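Local structure of glycosyl hydrolases family 2, sugar binding domain protein (Bacteroides uniformis str. 3978 T3 ii, 6D1P) at residues R490-R495 with K532-F537; G132-W137 with L190-N195; R467-K472 with D476-T481. The protein is a beta-glucuronidase of glycoside hydrolase family 2, a retaining family, and probably releases glucuronic acid from glycosides. All blocks are in the same frame, centred on the assembly; numbering follows the deposited sequence.

Contact 1: R490-R495 with K532-F537; sequences RFRNYR and KGIDNF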
loop_
_atom_site.group_PDB
_atom_site.type_symbol
_atom_site.label_atom_id
_atom_site.label_comp_id
_atom_site.label_asym_id
_atom_site.label_seq_id
_atom_site.Cartn_x
_atom_site.Cartn_y
_atom_site.Cartn_z
ATOM N N ARG A 490 -24.630 16.754 31.181
ATOM C CA ARG A 490 -25.234 15.473 31.509
ATOM C C ARG A 490 -26.384 15.189 30.550
ATOM O O ARG A 490 -26.941 16.097 29.928
ATOM C CB ARG A 490 -25.711 15.472 32.967
ATOM C CG ARG A 490 -24.569 15.656 33.989
ATOM C CD ARG A 490 -25.071 15.695 35.445
ATOM N NE ARG A 490 -26.118 16.696 35.638
ATOM C CZ ARG A 490 -27.346 16.456 36.116
ATOM N NH1 ARG A 490 -27.704 15.234 36.496
ATOM N NH2 ARG A 490 -28.228 17.459 36.236
ATOM N N PHE A 491 -26.726 13.907 30.398
ATOM C CA PHE A 491 -27.842 13.637 29.499
ATOM C C PHE A 491 -29.162 14.116 30.100
ATOM O O PHE A 491 -30.104 14.424 29.356
ATOM C CB PHE A 491 -27.888 12.151 29.072
ATOM C CG PHE A 491 -28.179 11.150 30.176
ATOM C CD1 PHE A 491 -29.451 11.040 30.738
ATOM C CD2 PHE A 491 -27.205 10.253 30.575
ATOM C CE1 PHE A 491 -29.722 10.096 31.733
ATOM C CE2 PHE A 491 -27.459 9.293 31.554
ATOM C CZ PHE A 491 -28.722 9.213 32.135
ATOM N N ARG A 492 -29.218 14.257 31.424
ATOM C CA ARG A 492 -30.377 14.866 32.064
ATOM C C ARG A 492 -30.529 16.350 31.719
ATOM O O ARG A 492 -31.618 16.909 31.910
ATOM C CB ARG A 492 -30.283 14.654 33.577
ATOM C CG ARG A 492 -30.665 13.236 33.998
ATOM C CD ARG A 492 -30.265 12.932 35.426
ATOM N NE ARG A 492 -30.778 11.630 35.875
ATOM C CZ ARG A 492 -30.079 10.492 35.844
ATOM N NH1 ARG A 492 -28.834 10.470 35.372
ATOM N NH2 ARG A 492 -30.615 9.367 36.282
ATOM N N ASN A 493 -29.495 16.989 31.173
ATOM C CA ASN A 493 -29.605 18.377 30.730
ATOM C C ASN A 493 -30.197 18.520 29.335
ATOM O O ASN A 493 -30.192 19.634 28.794
ATOM C CB ASN A 493 -28.228 19.041 30.780
ATOM C CG ASN A 493 -27.657 19.062 32.180
ATOM O OD1 ASN A 493 -26.487 18.749 32.399
ATOM N ND2 ASN A 493 -28.500 19.437 33.155
ATOM N N TYR A 494 -30.726 17.434 28.757
ATOM C CA TYR A 494 -31.104 17.433 27.344
ATOM C C TYR A 494 -32.204 18.450 27.047
ATOM O O TYR A 494 -32.076 19.271 26.132
ATOM C CB TYR A 494 -31.551 16.023 26.916
ATOM C CG TYR A 494 -32.312 16.006 25.592
ATOM C CD1 TYR A 494 -31.789 16.611 24.455
ATOM C CD2 TYR A 494 -33.547 15.383 25.483
ATOM C CE1 TYR A 494 -32.481 16.608 23.258
ATOM C CE2 TYR A 494 -34.251 15.372 24.281
ATOM C CZ TYR A 494 -33.717 15.987 23.178
ATOM O OH TYR A 494 -34.411 15.985 21.979
ATOM N N ARG A 495 -33.320 18.375 27.770
ATOM C CA ARG A 495 -34.432 19.266 27.466
ATOM C C ARG A 495 -34.002 20.728 27.530
ATOM O O ARG A 495 -34.351 21.518 26.650
ATOM C CB ARG A 495 -35.603 19.008 28.423
ATOM C CG ARG A 495 -36.818 19.885 28.135
ATOM C CD ARG A 495 -37.760 19.968 29.336
ATOM N NE ARG A 495 -38.560 18.761 29.539
ATOM C CZ ARG A 495 -38.906 18.296 30.741
ATOM N NH1 ARG A 495 -38.503 18.932 31.839
ATOM N NH2 ARG A 495 -39.648 17.190 30.847
ATOM N N LYS A 532 -21.922 12.988 44.347
ATOM C CA LYS A 532 -21.381 13.613 43.143
ATOM C C LYS A 532 -22.285 13.363 41.937
ATOM O O LYS A 532 -21.895 13.608 40.791
ATOM C CB LYS A 532 -19.970 13.094 42.862
ATOM C CG LYS A 532 -19.912 11.604 42.537
ATOM C CD LYS A 532 -18.880 10.862 43.383
ATOM C CE LYS A 532 -19.456 10.411 44.720
ATOM N NZ LYS A 532 -18.584 9.389 45.368
ATOM N N GLY A 533 -23.483 12.865 42.209
ATOM C CA GLY A 533 -24.474 12.609 41.181
ATOM C C GLY A 533 -25.470 11.581 41.657
ATOM O O GLY A 533 -25.314 10.973 42.712
ATOM N N ILE A 534 -26.505 11.381 40.840
ATOM C CA ILE A 534 -27.520 10.380 41.158
ATOM C C ILE A 534 -26.892 8.994 41.285
ATOM O O ILE A 534 -27.054 8.313 42.304
ATOM C CB ILE A 534 -28.645 10.403 40.111
ATOM C CG1 ILE A 534 -29.323 11.779 40.112
ATOM C CG2 ILE A 534 -29.655 9.283 40.395
ATOM C CD1 ILE A 534 -30.639 11.831 39.360
ATOM N N ASP A 535 -26.175 8.552 40.252
ATOM C CA ASP A 535 -25.424 7.302 40.297
ATOM C C ASP A 535 -24.219 7.436 39.369
ATOM O O ASP A 535 -23.974 8.502 38.799
ATOM C CB ASP A 535 -26.306 6.101 39.935
ATOM C CG ASP A 535 -26.990 6.247 38.596
ATOM O OD1 ASP A 535 -28.126 5.768 38.444
ATOM O OD2 ASP A 535 -26.399 6.836 37.681
ATOM N N ASN A 536 -23.461 6.341 39.220
ATOM C CA ASN A 536 -22.236 6.353 38.419
ATOM C C ASN A 536 -22.493 6.619 36.943
ATOM O O ASN A 536 -21.537 6.872 36.203
ATOM C CB ASN A 536 -21.477 5.026 38.576
ATOM C CG ASN A 536 -22.317 3.810 38.171
ATOM O OD1 ASN A 536 -23.507 3.737 38.459
ATOM N ND2 ASN A 536 -21.690 2.856 37.497
ATOM N N PHE A 537 -23.744 6.566 36.501
ATOM C CA PHE A 537 -24.114 6.894 35.133
ATOM C C PHE A 537 -24.561 8.331 34.971
ATOM O O PHE A 537 -24.699 8.794 33.839
ATOM C CB PHE A 537 -25.232 5.966 34.649
ATOM C CG PHE A 537 -24.820 4.520 34.584
ATOM C CD1 PHE A 537 -23.663 4.146 33.900
ATOM C CD2 PHE A 537 -25.563 3.543 35.227
ATOM C CE1 PHE A 537 -23.257 2.814 33.845
ATOM C CE2 PHE A 537 -25.174 2.211 35.167
ATOM C CZ PHE A 537 -24.010 1.846 34.476
HETATM O O HOH W 1 -28.095 7.668 35.909
#

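Contact 2: G132-W137 with L190-N195; sequences GGYDEW and LYRYVN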
loop_
_atom_site.group_PDB
_atom_site.type_symbol
_atom_site.label_atom_id
_atom_site.label_comp_id
_atom_site.label_asym_id
_atom_site.label_seq_id
_atom_site.Cartn_x
_atom_site.Cartn_y
_atom_site.Cartn_z
ATOM N N GLY A 132 -15.760 13.781 -7.616
ATOM C CA GLY A 132 -16.917 13.662 -6.763
ATOM C C GLY A 132 -17.284 12.206 -6.587
ATOM O O GLY A 132 -17.623 11.525 -7.559
ATOM N N GLY A 133 -17.226 11.716 -5.356
ATOM C CA GLY A 133 -17.421 10.309 -5.109
ATOM C C GLY A 133 -18.834 9.884 -4.812
ATOM O O GLY A 133 -19.043 8.734 -4.419
ATOM N N TYR A 134 -19.824 10.755 -4.968
ATOM C CA TYR A 134 -21.133 10.407 -4.426
ATOM C C TYR A 134 -22.310 10.737 -5.323
ATOM O O TYR A 134 -23.432 10.358 -4.978
ATOM C CB TYR A 134 -21.327 11.093 -3.065
ATOM C CG TYR A 134 -20.156 10.832 -2.175
ATOM C CD1 TYR A 134 -20.077 9.644 -1.451
ATOM C CD2 TYR A 134 -19.087 11.725 -2.116
ATOM C CE1 TYR A 134 -18.967 9.356 -0.666
ATOM C CE2 TYR A 134 -17.976 11.448 -1.327
ATOM C CZ TYR A 134 -17.921 10.260 -0.609
ATOM O OH TYR A 134 -16.829 9.967 0.182
ATOM N N ASP A 135 -22.116 11.421 -6.443
ATOM C CA ASP A 135 -23.188 11.699 -7.385
ATOM C C ASP A 135 -23.068 10.776 -8.597
ATOM O O ASP A 135 -22.029 10.149 -8.831
ATOM C CB ASP A 135 -23.154 13.169 -7.821
ATOM C CG ASP A 135 -21.779 13.605 -8.338
ATOM O OD1 ASP A 135 -20.764 12.952 -7.997
ATOM O OD2 ASP A 135 -21.716 14.607 -9.086
ATOM N N GLU A 136 -24.147 10.698 -9.369
ATOM C CA GLU A 136 -24.188 9.839 -10.541
ATOM C C GLU A 136 -23.748 10.610 -11.768
ATOM O O GLU A 136 -23.959 11.821 -11.875
ATOM C CB GLU A 136 -25.592 9.294 -10.785
ATOM C CG GLU A 136 -26.216 8.665 -9.580
ATOM C CD GLU A 136 -27.546 8.034 -9.897
ATOM O OE1 GLU A 136 -28.262 8.569 -10.767
ATOM O OE2 GLU A 136 -27.862 6.997 -9.290
ATOM N N TRP A 137 -23.163 9.882 -12.713
ATOM C CA TRP A 137 -22.627 10.479 -13.928
ATOM C C TRP A 137 -22.483 9.355 -14.941
ATOM O O TRP A 137 -22.586 8.177 -14.597
ATOM C CB TRP A 137 -21.298 11.194 -13.647
ATOM C CG TRP A 137 -20.279 10.282 -12.979
ATOM C CD1 TRP A 137 -20.254 9.884 -11.672
ATOM C CD2 TRP A 137 -19.141 9.675 -13.602
ATOM N NE1 TRP A 137 -19.182 9.059 -11.446
ATOM C CE2 TRP A 137 -18.483 8.909 -12.617
ATOM C CE3 TRP A 137 -18.625 9.693 -14.899
ATOM C CZ2 TRP A 137 -17.338 8.164 -12.890
ATOM C CZ3 TRP A 137 -17.475 8.948 -15.169
ATOM C CH2 TRP A 137 -16.855 8.188 -14.168
ATOM N N LEU A 190 -14.815 1.592 -7.448
ATOM C CA LEU A 190 -16.135 1.479 -8.075
ATOM C C LEU A 190 -17.078 0.787 -7.094
ATOM O O LEU A 190 -17.511 -0.357 -7.257
ATOM C CB LEU A 190 -16.031 0.735 -9.403
ATOM C CG LEU A 190 -15.103 1.424 -10.421
ATOM C CD1 LEU A 190 -14.708 0.484 -11.544
ATOM C CD2 LEU A 190 -15.745 2.705 -10.985
ATOM N N TYR A 191 -17.365 1.509 -6.026
ATOM C CA TYR A 191 -18.091 0.929 -4.915
ATOM C C TYR A 191 -19.592 1.017 -5.090
ATOM O O TYR A 191 -20.331 0.517 -4.238
ATOM C CB TYR A 191 -17.654 1.581 -3.604
ATOM C CG TYR A 191 -17.502 3.099 -3.615
ATOM C CD1 TYR A 191 -18.610 3.935 -3.763
ATOM C CD2 TYR A 191 -16.253 3.695 -3.408
ATOM C CE1 TYR A 191 -18.477 5.320 -3.741
ATOM C CE2 TYR A 191 -16.108 5.060 -3.374
ATOM C CZ TYR A 191 -17.222 5.879 -3.546
ATOM O OH TYR A 191 -17.082 7.251 -3.514
ATOM N N ARG A 192 -20.066 1.628 -6.169
ATOM C CA ARG A 192 -21.462 1.519 -6.562
ATOM C C ARG A 192 -21.511 0.972 -7.975
ATOM O O ARG A 192 -20.542 1.083 -8.732
ATOM C CB ARG A 192 -22.220 2.851 -6.505
ATOM C CG ARG A 192 -22.349 3.411 -5.141
ATOM C CD ARG A 192 -23.229 4.638 -5.184
ATOM N NE ARG A 192 -23.095 5.406 -3.957
ATOM C CZ ARG A 192 -23.307 6.709 -3.873
ATOM N NH1 ARG A 192 -23.670 7.379 -4.952
ATOM N NH2 ARG A 192 -23.155 7.343 -2.715
ATOM N N TYR A 193 -22.670 0.409 -8.310
ATOM C CA TYR A 193 -22.842 -0.308 -9.560
ATOM C C TYR A 193 -22.462 0.535 -10.767
ATOM O O TYR A 193 -22.733 1.743 -10.831
ATOM C CB TYR A 193 -24.291 -0.766 -9.697
ATOM C CG TYR A 193 -24.660 -1.834 -8.693
ATOM C CD1 TYR A 193 -23.985 -3.054 -8.673
ATOM C CD2 TYR A 193 -25.685 -1.626 -7.768
ATOM C CE1 TYR A 193 -24.311 -4.029 -7.759
ATOM C CE2 TYR A 193 -26.025 -2.597 -6.863
ATOM C CZ TYR A 193 -25.333 -3.797 -6.852
ATOM O OH TYR A 193 -25.657 -4.773 -5.930
ATOM N N VAL A 194 -21.831 -0.127 -11.727
ATOM C CA VAL A 194 -21.627 0.400 -13.065
ATOM C C VAL A 194 -22.582 -0.340 -13.992
ATOM O O VAL A 194 -22.723 -1.565 -13.899
ATOM C CB VAL A 194 -20.161 0.240 -13.518
ATOM C CG1 VAL A 194 -19.960 0.865 -14.875
ATOM C CG2 VAL A 194 -19.238 0.885 -12.508
ATOM N N ASN A 195 -23.244 0.413 -14.872
ATOM C CA ASN A 195 -24.266 -0.111 -15.767
ATOM C C ASN A 195 -23.887 0.147 -17.215
ATOM O O ASN A 195 -23.405 1.230 -17.556
ATOM C CB ASN A 195 -25.631 0.527 -15.481
ATOM C CG ASN A 195 -26.037 0.378 -14.047
ATOM O OD1 ASN A 195 -25.986 -0.727 -13.489
ATOM N ND2 ASN A 195 -26.416 1.485 -13.417
#

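Contact 3: R467-K472 with D476-T481; sequences RCEFCK and DVYSPT. With SCN (thiocyanate ion), chain I.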
loop_
_atom_site.group_PDB
_atom_site.type_symbol
_atom_site.label_atom_id
_atom_site.label_comp_id
_atom_site.label_asym_id
_atom_site.label_seq_id
_atom_site.Cartn_x
_atom_site.Cartn_y
_atom_site.Cartn_z
ATOM N N ARG A 467 -24.370 22.850 12.388
ATOM C CA ARG A 467 -23.231 23.374 13.143
ATOM C C ARG A 467 -22.407 24.362 12.311
ATOM O O ARG A 467 -21.310 24.061 11.840
ATOM C CB ARG A 467 -22.324 22.250 13.650
ATOM C CG ARG A 467 -21.594 22.624 14.914
ATOM C CD ARG A 467 -20.443 21.710 15.209
ATOM N NE ARG A 467 -19.207 22.218 14.609
ATOM C CZ ARG A 467 -17.994 21.807 14.966
ATOM N NH1 ARG A 467 -17.879 20.889 15.910
ATOM N NH2 ARG A 467 -16.897 22.326 14.404
ATOM N N CYS A 468 -22.968 25.560 12.152
ATOM C CA CYS A 468 -22.201 26.696 11.633
ATOM C C CYS A 468 -22.960 27.945 12.087
ATOM O O CYS A 468 -23.794 28.471 11.349
ATOM C CB CYS A 468 -22.031 26.670 10.129
ATOM S SG CYS A 468 -20.907 28.006 9.566
ATOM N N GLU A 469 -22.668 28.392 13.311
ATOM C CA GLU A 469 -23.511 29.412 13.928
ATOM C C GLU A 469 -23.518 30.703 13.119
ATOM O O GLU A 469 -24.563 31.353 13.010
ATOM C CB GLU A 469 -23.073 29.681 15.365
ATOM C CG GLU A 469 -23.331 28.516 16.310
ATOM C CD GLU A 469 -24.809 28.063 16.373
ATOM O OE1 GLU A 469 -25.063 26.848 16.169
ATOM O OE2 GLU A 469 -25.701 28.912 16.649
ATOM N N PHE A 470 -22.378 31.072 12.511
ATOM C CA PHE A 470 -22.321 32.322 11.753
ATOM C C PHE A 470 -22.959 32.223 10.372
ATOM O O PHE A 470 -22.925 33.204 9.617
ATOM C CB PHE A 470 -20.870 32.825 11.633
ATOM C CG PHE A 470 -19.934 31.912 10.867
ATOM C CD1 PHE A 470 -19.032 31.099 11.538
ATOM C CD2 PHE A 470 -19.911 31.909 9.485
ATOM C CE1 PHE A 470 -18.148 30.269 10.844
ATOM C CE2 PHE A 470 -19.024 31.085 8.787
ATOM C CZ PHE A 470 -18.154 30.258 9.474
ATOM N N CYS A 471 -23.516 31.075 10.012
ATOM C CA CYS A 471 -24.324 30.943 8.809
ATOM C C CYS A 471 -25.759 30.531 9.099
ATOM O O CYS A 471 -26.529 30.370 8.150
ATOM C CB CYS A 471 -23.716 29.907 7.849
ATOM S SG CYS A 471 -22.185 30.378 7.029
ATOM N N LYS A 472 -26.128 30.332 10.375
ATOM C CA LYS A 472 -27.386 29.646 10.717
ATOM C C LYS A 472 -28.627 30.362 10.167
ATOM O O LYS A 472 -29.639 29.711 9.891
ATOM C CB LYS A 472 -27.508 29.499 12.239
ATOM C CG LYS A 472 -27.896 30.818 12.942
ATOM C CD LYS A 472 -27.628 30.791 14.444
ATOM C CE LYS A 472 -28.623 29.925 15.191
ATOM N NZ LYS A 472 -28.847 30.424 16.578
ATOM N N ASP A 476 -33.156 27.425 5.486
ATOM C CA ASP A 476 -34.495 27.320 6.051
ATOM C C ASP A 476 -34.477 26.647 7.422
ATOM O O ASP A 476 -35.081 27.153 8.370
ATOM C CB ASP A 476 -35.407 26.586 5.082
ATOM C CG ASP A 476 -35.468 27.266 3.740
ATOM O OD1 ASP A 476 -35.811 28.473 3.713
ATOM O OD2 ASP A 476 -35.162 26.608 2.720
ATOM N N VAL A 477 -33.765 25.523 7.563
ATOM C CA VAL A 477 -33.775 24.746 8.796
ATOM C C VAL A 477 -32.348 24.566 9.307
ATOM O O VAL A 477 -31.425 24.283 8.536
ATOM C CB VAL A 477 -34.465 23.383 8.592
ATOM C CG1 VAL A 477 -34.502 22.627 9.897
ATOM C CG2 VAL A 477 -35.884 23.576 8.050
ATOM N N TYR A 478 -32.171 24.708 10.616
ATOM C CA TYR A 478 -30.845 24.738 11.202
ATOM C C TYR A 478 -30.728 23.741 12.344
ATOM O O TYR A 478 -31.653 23.598 13.153
ATOM C CB TYR A 478 -30.489 26.129 11.725
ATOM C CG TYR A 478 -29.119 26.152 12.333
ATOM C CD1 TYR A 478 -28.002 26.121 11.524
ATOM C CD2 TYR A 478 -28.940 26.164 13.708
ATOM C CE1 TYR A 478 -26.732 26.117 12.058
ATOM C CE2 TYR A 478 -27.668 26.167 14.259
ATOM C CZ TYR A 478 -26.564 26.137 13.413
ATOM O OH TYR A 478 -25.278 26.136 13.903
ATOM N N SER A 479 -29.575 23.071 12.411
ATOM C CA SER A 479 -29.216 22.195 13.517
ATOM C C SER A 479 -27.951 22.718 14.174
ATOM O O SER A 479 -26.930 22.883 13.486
ATOM C CB SER A 479 -28.988 20.758 13.033
ATOM O OG SER A 479 -28.575 19.938 14.110
ATOM N N PRO A 480 -27.942 22.990 15.471
ATOM C CA PRO A 480 -26.662 23.246 16.149
ATOM C C PRO A 480 -26.042 21.933 16.573
ATOM O O PRO A 480 -26.521 20.883 16.140
ATOM C CB PRO A 480 -27.062 24.101 17.348
ATOM C CG PRO A 480 -28.473 23.573 17.687
ATOM C CD PRO A 480 -29.102 23.195 16.360
ATOM N N THR A 481 -25.007 21.954 17.408
ATOM C CA THR A 481 -24.421 20.727 17.925
ATOM C C THR A 481 -24.883 20.570 19.365
ATOM O O THR A 481 -24.669 21.462 20.180
ATOM C CB THR A 481 -22.884 20.725 17.811
ATOM O OG1 THR A 481 -22.343 19.552 18.434
ATOM C CG2 THR A 481 -22.255 21.945 18.458
HETATM S S SCN I . -22.909 19.235 23.865
HETATM C C SCN I . -21.906 19.855 22.543
HETATM N N SCN I . -21.256 20.057 21.574
HETATM O O HOH W 2 -24.022 24.950 17.491
#

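Contact 1: R490-R495 with K532-F537
Several donors grip Asp-535 OD2, among them a water that links it to Arg-492 of the facing segment. The water donates to Asp-535 OD2 (2.6 Å) and accepts from Arg-492 NH1 (2.9 Å); its oxygen lies in the guanidinium plane, at the edge. Another donor is local: Phe-537 N reaches Asp-535 OD2 at 2.9 Å, closing an Asx turn. It comes from the anti side of the carboxylate and stands 35° out of its plane. The other oxygen, Asp-535 OD1, forms a salt bridge with Lys-527.

The apolar half of the contact uses the flat side of the same arginine. Extended from CG to NE, the Arg-492 chain carries its guanidinium across to Ile-534, whose CD1 methyl rests over one face with Arg-492 NE 3.5 Å from Ile-534 CD1. Further in, the Phe-491 ring approaches the backbone of Phe-537, with Phe-491 CE2 3.6 Å from Phe-537 O. A chi1 of 66° sets Phe-491 CG between its own N and carbonyl carbon and sends the ring that way. Trp-559 and Leu-556 on helix 550-564 meet this ring as well.

Within the first segment, Arg-490 N donates to Asn-493 OD1 at 3.0 Å, tying down the short 3-10 turn that leads into helix 494-503. Asp-538 draws the two segments together from outside, pairing with Arg-490 NH1 through OD1 and with Ile-534 N through OD2.

This join within the barrel domain therefore pairs opposite charges through a water instead of directly; even Arg-492 NH2 and Asp-535 OD1 stay 4.9 Å apart. Their attraction is probably weaker than direct contact would give, while the methyl shields a guanidinium face and leaves the edge to water.

Contact 2: G132-W137 with L190-N195
Two torsion choices on neighbouring residues send Tyr-191 and Arg-192 to successive carbonyls of the loop 132-137. In Tyr-191 a chi1 of 44° wedges CG between the backbone N and carbonyl carbon and aims the phenol at Gly-133. Arg-192 starts with CG beside its backbone N, then runs extended as far as NE and reaches Tyr-134.

The tyrosine bond is the shorter. Tyr-191 OH donates to Gly-133 O at 2.6 Å, meeting it in the carbonyl plane, on a lone pair, while that oxygen lies at the edge of the phenol ring. With no side chain on Gly-133, the hydroxyl can come in this close. Tyr-191 OH also sits over one face of the Tyr-134 ring, offset toward the rim, 4.0 Å from Tyr-134 CE1.

Arg-192 NH1 binds Tyr-134 O at 3.0 Å in a different way: the oxygen is near the guanidinium plane, yet the donor stands 57° above the carbonyl plane and misses the lone pairs. Arg-192 NH2 also comes to the edge of the Tyr-134 ring, 4.0 Å from CD1, with ring and guanidinium planes 59° apart. Its stronger partner is Glu-332, a salt bridge to the barrel domain, and Gln-367 O is another; NH1 additionally serves Glu-112 O.

The loop joins strands 125-131 and 137-140, which belong to the two different sheets of the sugar-binding domain, and Asp-135 reaches on to Asn-409 of barrel helix 397-414. All four touching residues are buried. One guanidinium thus spends its protons on the carbonyls of Tyr-134, Glu-112 and Gln-367 and on a carboxylate, so its positive charge is probably balanced by Glu-332 while its bonds fasten the sugar-binding domain to the barrel.

Contact 3: R467-K472 with D476-T481
Strands 462-466 and 477-479 are parallel neighbours in the TIM-barrel sheet, and the short connection between them folds back onto the second strand. Arg-467 N donates to Ser-479 O, nearly straight at 2.8 Å and 170°, extending the ladder just past the first strand.

Tyr-478 fills the turn. With CG anti to its N (chi1 180°), the ring slides beneath Lys-472, whose CB makes a CH-pi contact over the ring centre, 3.4 Å from the Tyr-478 centroid. At the ring edge Cys-468 N donates to Tyr-478 OH (3.0 Å). The hydroxyl in turn donates to Glu-469 OE1, modelled so short that its exact length is doubtful. Glu-469 OE2 pairs with Lys-472 NZ, which also bonds Ala-504 O.

Further along, Arg-467 and Thr-481 run side by side, CG to CG2 at 3.7 Å, and Thr-481 OG1 holds a thiocyanate weakly. The Arg-467 guanidinium forms a salt bridge with Asp-430 of strand 420-432. Phe-470 leans on helix 440-457, while Tyr-478 is backbone-bonded to Arg-507 and Leu-509, in the chain leading into strand 510-511.

How the contacts relate
Contacts 1 and 3 belong to the barrel domain and follow one another along the chain, strand 477-479 leading on to helix 494-503; their centres are about 26 Å apart and their nearest atoms about 9 Å. Contact 2 lies in the sugar-binding domain, its centre about 30 Å from that of contact 3 and about 45 Å from that of contact 1, which sits across the centre of the chain. In family 2 hydrolases the active site opens at the C-terminal ends of the barrel strands, where Arg-467 and Thr-481 of contact 3 lie; the thiocyanate at Thr-481 probably comes from the crystallisation liquor. The Tyr-134 side chain of contact 2 is about 9 Å from a potassium ion.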